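Local coordinates for vaginolysin (Gardnerella vaginalis, PDB 5IMY), which probably acts as a secreted cholesterol-dependent cytolysin, a toxin that binds cholesterol in host membranes and breaks the cells open, at residues T272-D277 with V374-N379. Numbering follows the deposited sequence.
Sequences TSKSTD and VSSYRN
The carbonyl O of Lys-274 is the polar atom that meets all three contacting residues of strand 374-377, although no hydrogen bond crosses the contact. Its nearest partner is a weak CA-H...O donor, with Ser-375 CA 3.5 Å from Lys-274 O and an angle of 134° at the hydrogen. Val-374 CG1 lies 4.0 Å from that same Lys-274 O, while Ser-376 OG approaches it to 3.7 Å. The Lys-274 side chain adds to this: its CB lies 3.4 Å from Ser-376 OG in van der Waals contact, and farther along, CD makes an aliphatic touch with Val-374 CG2 at 4.1 Å. Val-374 and Ser-376 point their CB atoms toward the loop, while Ser-375 points away. With CG1 lodged between the backbone N and the carbonyl carbon (chi1 71°), Val-374 spreads its two methyls, one for the lysine backbone and one for its aliphatic chain. That chain bends at chi2 and chi4, leading the ammonium end away from the strand. Within the loop, Ser-273 OG accepts from Ser-275 N at 3.2 Å, an ST turn, and Gln-208 donates to the carbonyls of Ser-273 and Ser-275. Thus the turn between strand 263-271 and helix 278-286 leans on the long strand 363-389, where strand 62-76 packs Val-63 and Val-65 against Val-374; as in other cholesterol-dependent cytolysins, this is probably where the membrane-inserting domain 3 packs on the long strands of domain 2.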
loop_
_atom_site.group_PDB
_atom_site.type_symbol
_atom_site.label_atom_id
_atom_site.label_comp_id
_atom_site.label_asym_id
_atom_site.label_seq_id
_atom_site.Cartn_x
_atom_site.Cartn_y
_atom_site.Cartn_z
ATOM N N THR A 272 -0.989 -16.366 -17.508
ATOM C CA THR A 272 -1.958 -15.285 -17.583
ATOM C C THR A 272 -2.608 -15.004 -16.237
ATOM O O THR A 272 -3.498 -14.151 -16.158
ATOM C CB THR A 272 -3.033 -15.605 -18.633
ATOM O OG1 THR A 272 -3.774 -14.418 -18.940
ATOM C CG2 THR A 272 -3.988 -16.685 -18.137
ATOM N N SER A 273 -2.187 -15.697 -15.182
ATOM C CA SER A 273 -2.732 -15.454 -13.855
ATOM C C SER A 273 -2.301 -14.083 -13.355
ATOM O O SER A 273 -1.126 -13.715 -13.448
ATOM C CB SER A 273 -2.268 -16.538 -12.881
ATOM O OG SER A 273 -2.540 -16.164 -11.540
ATOM N N LYS A 274 -3.259 -13.325 -12.825
ATOM C CA LYS A 274 -2.995 -12.016 -12.250
ATOM C C LYS A 274 -2.643 -12.098 -10.772
ATOM O O LYS A 274 -2.809 -11.112 -10.046
ATOM C CB LYS A 274 -4.210 -11.105 -12.445
ATOM C CG LYS A 274 -4.800 -11.140 -13.848
ATOM C CD LYS A 274 -3.872 -10.493 -14.863
ATOM C CE LYS A 274 -4.189 -10.954 -16.278
ATOM N NZ LYS A 274 -5.506 -10.465 -16.763
ATOM N N SER A 275 -2.164 -13.249 -10.316
ATOM C CA SER A 275 -1.938 -13.489 -8.900
ATOM C C SER A 275 -0.536 -13.066 -8.488
ATOM O O SER A 275 0.427 -13.240 -9.241
ATOM C CB SER A 275 -2.138 -14.973 -8.579
ATOM O OG SER A 275 -1.689 -15.279 -7.272
ATOM N N THR A 276 -0.430 -12.508 -7.289
ATOM C CA THR A 276 0.844 -12.486 -6.587
ATOM C C THR A 276 1.185 -13.937 -6.248
ATOM O O THR A 276 0.514 -14.875 -6.682
ATOM C CB THR A 276 0.774 -11.581 -5.358
ATOM O OG1 THR A 276 2.053 -11.552 -4.712
ATOM C CG2 THR A 276 -0.281 -12.071 -4.371
ATOM N N ASP A 277 2.246 -14.151 -5.476
ATOM C CA ASP A 277 2.735 -15.488 -5.150
ATOM C C ASP A 277 3.263 -16.226 -6.374
ATOM O O ASP A 277 3.745 -17.358 -6.234
ATOM C CB ASP A 277 1.658 -16.364 -4.487
ATOM C CG ASP A 277 1.301 -15.898 -3.091
ATOM O OD1 ASP A 277 0.442 -14.999 -2.960
ATOM O OD2 ASP A 277 1.872 -16.437 -2.120
ATOM N N VAL A 374 1.177 -6.755 -10.617
ATOM C CA VAL A 374 -0.232 -6.954 -10.930
ATOM C C VAL A 374 -0.905 -7.665 -9.766
ATOM O O VAL A 374 -0.310 -8.539 -9.128
ATOM C CB VAL A 374 -0.407 -7.748 -12.244
ATOM C CG1 VAL A 374 0.009 -9.207 -12.061
ATOM C CG2 VAL A 374 -1.838 -7.638 -12.747
ATOM N N SER A 375 -2.149 -7.283 -9.493
ATOM C CA SER A 375 -2.961 -7.937 -8.478
ATOM C C SER A 375 -4.417 -7.844 -8.906
ATOM O O SER A 375 -4.801 -6.953 -9.667
ATOM C CB SER A 375 -2.762 -7.301 -7.097
ATOM O OG SER A 375 -3.335 -8.101 -6.078
ATOM N N SER A 376 -5.229 -8.773 -8.407
ATOM C CA SER A 376 -6.614 -8.849 -8.843
ATOM C C SER A 376 -7.471 -9.491 -7.764
ATOM O O SER A 376 -6.984 -10.287 -6.956
ATOM C CB SER A 376 -6.741 -9.652 -10.143
ATOM O OG SER A 376 -6.514 -11.032 -9.911
ATOM N N TYR A 377 -8.757 -9.152 -7.758
ATOM C CA TYR A 377 -9.692 -9.851 -6.891
ATOM C C TYR A 377 -11.036 -9.975 -7.590
ATOM O O TYR A 377 -11.490 -9.046 -8.266
ATOM C CB TYR A 377 -9.848 -9.165 -5.527
ATOM C CG TYR A 377 -10.224 -7.700 -5.554
ATOM C CD1 TYR A 377 -11.514 -7.294 -5.873
ATOM C CD2 TYR A 377 -9.295 -6.723 -5.220
ATOM C CE1 TYR A 377 -11.860 -5.956 -5.882
ATOM C CE2 TYR A 377 -9.633 -5.385 -5.226
ATOM C CZ TYR A 377 -10.916 -5.006 -5.555
ATOM O OH TYR A 377 -11.254 -3.672 -5.562
ATOM N N ARG A 378 -11.651 -11.141 -7.423
ATOM C CA ARG A 378 -12.922 -11.485 -8.049
ATOM C C ARG A 378 -14.037 -11.282 -7.029
ATOM O O ARG A 378 -14.038 -11.922 -5.971
ATOM C CB ARG A 378 -12.907 -12.925 -8.559
ATOM C CG ARG A 378 -14.198 -13.367 -9.243
ATOM C CD ARG A 378 -14.059 -14.746 -9.876
ATOM N NE ARG A 378 -12.878 -14.839 -10.732
ATOM C CZ ARG A 378 -12.827 -14.430 -11.997
ATOM N NH1 ARG A 378 -13.896 -13.894 -12.574
ATOM N NH2 ARG A 378 -11.702 -14.557 -12.686
ATOM N N ASN A 379 -14.974 -10.393 -7.344
ATOM C CA ASN A 379 -16.062 -10.104 -6.420
ATOM C C ASN A 379 -16.921 -11.345 -6.202
ATOM O O ASN A 379 -17.015 -12.224 -7.063
ATOM C CB ASN A 379 -16.917 -8.949 -6.948
ATOM C CG ASN A 379 -17.477 -9.214 -8.333
ATOM O OD1 ASN A 379 -17.447 -10.342 -8.826
ATOM N ND2 ASN A 379 -17.997 -8.168 -8.967
#